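Long-range contact in Hydrogenase/urease nickel incorporation protein HypB (PDB 4LPS), which binds and slowly hydrolyses GTP and binds nickel or zinc, serving nickel insertion into [NiFe] hydrogenase and the maturation of urease: residues A[29-34]-A[109-114]. Sequence-based numbering, arbitrary orientation.
Sequences KNDIKA and EASMIE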
ATOM      1  N   LYS A  29     -21.199   5.788  -4.692  1.00 45.06           N
ATOM      2  CA  LYS A  29     -21.459   5.331  -3.325  1.00 37.37           C
ATOM      3  C   LYS A  29     -20.145   5.097  -2.581  1.00 26.22           C
ATOM      4  O   LYS A  29     -19.958   5.598  -1.467  1.00 17.98           O
ATOM      5  CB  LYS A  29     -22.314   4.058  -3.334  1.00 43.09           C
ATOM      6  CG  LYS A  29     -22.804   3.578  -1.963  1.00 48.66           C
ATOM      7  CD  LYS A  29     -21.934   2.463  -1.382  1.00 52.32           C
ATOM      8  CE  LYS A  29     -22.571   1.844  -0.140  1.00 56.52           C
ATOM      9  NZ  LYS A  29     -21.704   0.802   0.483  1.00 56.94           N
ATOM     10  N   ASN A  30     -19.239   4.337  -3.187  1.00 21.38           N
ATOM     11  CA  ASN A  30     -17.914   4.168  -2.605  1.00 18.77           C
ATOM     12  C   ASN A  30     -17.133   5.476  -2.692  1.00 16.19           C
ATOM     13  O   ASN A  30     -16.399   5.828  -1.771  1.00 14.43           O
ATOM     14  CB  ASN A  30     -17.140   3.038  -3.282  1.00 21.16           C
ATOM     15  CG  ASN A  30     -15.816   2.753  -2.593  1.00 21.51           C
ATOM     16  OD1 ASN A  30     -15.782   2.212  -1.488  1.00 20.27           O
ATOM     17  ND2 ASN A  30     -14.718   3.133  -3.238  1.00 20.52           N
ATOM     18  N   ASP A  31     -17.278   6.179  -3.816  1.00 17.31           N
ATOM     19  CA  ASP A  31     -16.618   7.467  -4.026  1.00 15.37           C
ATOM     20  C   ASP A  31     -17.040   8.503  -2.981  1.00 13.53           C
ATOM     21  O   ASP A  31     -16.210   9.259  -2.478  1.00 12.22           O
ATOM     22  CB  ASP A  31     -16.913   7.994  -5.431  1.00 20.97           C
ATOM     23  CG  ASP A  31     -15.826   7.648  -6.433  1.00 30.66           C
ATOM     24  OD1 ASP A  31     -14.879   6.915  -6.078  1.00 29.98           O
ATOM     25  OD2 ASP A  31     -15.925   8.116  -7.589  1.00 38.13           O
ATOM     26  N   ILE A  32     -18.333   8.547  -2.675  1.00 14.19           N
ATOM     27  CA  ILE A  32     -18.837   9.424  -1.623  1.00 13.50           C
ATOM     28  C   ILE A  32     -18.201   9.061  -0.286  1.00 12.20           C
ATOM     29  O   ILE A  32     -17.657   9.921   0.411  1.00 11.42           O
ATOM     30  CB  ILE A  32     -20.376   9.345  -1.490  1.00 15.52           C
ATOM     31  CG1 ILE A  32     -21.064   9.919  -2.733  1.00 17.33           C
ATOM     32  CG2 ILE A  32     -20.847  10.091  -0.250  1.00 15.71           C
ATOM     33  CD1 ILE A  32     -20.767  11.382  -2.972  1.00 22.54           C
ATOM     34  N   LYS A  33     -18.280   7.780   0.066  1.00 12.84           N
ATOM     35  CA  LYS A  33     -17.741   7.285   1.329  1.00 12.40           C
ATOM     36  C   LYS A  33     -16.227   7.480   1.438  1.00 13.50           C
ATOM     37  O   LYS A  33     -15.706   7.747   2.520  1.00 12.65           O
ATOM     38  CB  LYS A  33     -18.097   5.807   1.515  1.00 14.34           C
ATOM     39  CG  LYS A  33     -17.807   5.296   2.914  1.00 25.50           C
ATOM     40  CD  LYS A  33     -18.525   6.158   3.949  1.00 31.70           C
ATOM     41  CE  LYS A  33     -18.409   5.568   5.343  1.00 35.43           C
ATOM     42  NZ  LYS A  33     -18.895   6.512   6.389  1.00 38.76           N
ATOM     43  N   ALA A  34     -15.526   7.337   0.318  1.00 10.93           N
ATOM     44  CA  ALA A  34     -14.089   7.583   0.281  1.00 10.38           C
ATOM     45  C   ALA A  34     -13.766   9.045   0.565  1.00 10.23           C
ATOM     46  O   ALA A  34     -12.799   9.350   1.264  1.00  9.17           O
ATOM     47  CB  ALA A  34     -13.520   7.171  -1.062  1.00 11.71           C
ATOM     48  N   GLU A 109     -13.340  -1.760   0.643  1.00 14.22           N
ATOM     49  CA  GLU A 109     -14.170  -0.619   0.283  1.00 14.35           C
ATOM     50  C   GLU A 109     -14.114   0.415   1.403  1.00 14.62           C
ATOM     51  O   GLU A 109     -13.811   0.074   2.548  1.00 17.26           O
ATOM     52  CB  GLU A 109     -15.610  -1.061   0.006  1.00 17.49           C
ATOM     53  CG  GLU A 109     -15.740  -1.965  -1.211  1.00 21.27           C
ATOM     54  CD  GLU A 109     -17.126  -2.555  -1.355  1.00 26.02           C
ATOM     55  OE1 GLU A 109     -17.381  -3.240  -2.368  1.00 27.46           O
ATOM     56  OE2 GLU A 109     -17.956  -2.343  -0.446  1.00 28.32           O
ATOM     57  N   ALA A 110     -14.394   1.671   1.069  1.00 12.44           N
ATOM     58  CA  ALA A 110     -14.251   2.770   2.021  1.00 12.93           C
ATOM     59  C   ALA A 110     -15.059   2.563   3.301  1.00 12.40           C
ATOM     60  O   ALA A 110     -14.601   2.912   4.389  1.00 15.31           O
ATOM     61  CB  ALA A 110     -14.646   4.081   1.364  1.00 12.98           C
ATOM     62  N   SER A 111     -16.258   2.005   3.170  1.00 13.94           N
ATOM     63  CA  SER A 111     -17.100   1.725   4.328  1.00 16.65           C
ATOM     64  C   SER A 111     -16.450   0.721   5.285  1.00 17.55           C
ATOM     65  O   SER A 111     -16.728   0.736   6.485  1.00 18.71           O
ATOM     66  CB  SER A 111     -18.470   1.220   3.871  1.00 18.19           C
ATOM     67  OG  SER A 111     -18.343   0.077   3.044  1.00 22.17           O
ATOM     68  N   MET A 112     -15.585  -0.145   4.757  1.00 16.52           N
ATOM     69  CA  MET A 112     -14.884  -1.126   5.584  1.00 18.26           C
ATOM     70  C   MET A 112     -13.805  -0.478   6.446  1.00 17.05           C
ATOM     71  O   MET A 112     -13.516  -0.948   7.549  1.00 20.72           O
ATOM     72  CB  MET A 112     -14.240  -2.208   4.711  1.00 19.92           C
ATOM     73  CG  MET A 112     -15.204  -3.057   3.890  1.00 22.37           C
ATOM     74  SD  MET A 112     -14.295  -4.218   2.843  1.00 20.41           S
ATOM     75  CE  MET A 112     -15.553  -4.690   1.650  1.00 17.53           C
ATOM     76  N   ILE A 113     -13.216   0.603   5.942  1.00 12.57           N
ATOM     77  CA  ILE A 113     -12.148   1.297   6.658  1.00 16.64           C
ATOM     78  C   ILE A 113     -12.668   1.961   7.933  1.00 17.23           C
ATOM     79  O   ILE A 113     -11.944   2.061   8.926  1.00 19.18           O
ATOM     80  CB  ILE A 113     -11.471   2.362   5.766  1.00 15.90           C
ATOM     81  CG1 ILE A 113     -11.142   1.780   4.386  1.00 11.52           C
ATOM     82  CG2 ILE A 113     -10.212   2.904   6.432  1.00 16.05           C
ATOM     83  CD1 ILE A 113     -10.129   0.640   4.425  1.00 11.25           C
ATOM     84  N   GLU A 114     -13.924   2.402   7.900  1.00 15.76           N
ATOM     85  CA  GLU A 114     -14.492   3.219   8.970  1.00 18.49           C
ATOM     86  C   GLU A 114     -14.413   2.520  10.321  1.00 18.49           C
ATOM     87  O   GLU A 114     -14.011   3.122  11.319  1.00 19.29           O
ATOM     88  CB  GLU A 114     -15.950   3.567   8.664  1.00 25.41           C
ATOM     89  CG  GLU A 114     -16.623   4.380   9.759  1.00 35.12           C
ATOM     90  CD  GLU A 114     -18.057   4.741   9.435  1.00 42.95           C
ATOM     91  OE1 GLU A 114     -18.758   5.265  10.331  1.00 45.98           O
ATOM     92  OE2 GLU A 114     -18.486   4.505   8.285  1.00 43.04           O
TER
HETATM   93  O   HOH W   1     -19.219  -0.583   0.615  1.00 37.90           O
HETATM   94  O   HOH W   2     -17.598   2.078   0.450  1.00 20.10           O
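Helix 29-43 and the start of helix 110-122 run side by side in roughly the same direction; the axes of their short segments approach to 9.2 Å, at 37°, with the CA atoms of Ala34 and Ala110 nearest. Helix 110-122 belongs to the P-loop GTPase fold of HypB; helix 29-43 leads into strand 47-52, the first in the chain of its parallel sheet. The Ala110 side chain points toward helix 29-43, and its CB lies 4.1 Å from Ala34 CB. Asn30 OD1 takes the Ala110 N-H at 3.0 Å, at the start of helix 110-122, nearly straight (166°) and in the carbonyl plane. Water 2 donates to the same OD1 and accepts from Ser111 N, while Asn30 ND2 bonds to Asn147 O and so fixes the amide's rotation. Water 1 bonds to Ser111 OG and takes a weak bond from Lys29 NZ. Glu109 OE1 is held by His107 NE2, which ties the contact to a residue inferred to bind nickel. Lys33 lays CG 3.7 Å from Ala110 CB, and the bend at chi2 (56°) brings its amine to Glu114. The two side chains cross at about a right angle. Lys33 NZ meets Glu114 OE2 at 2.8 Å in a salt bridge, from above the carboxylate plane.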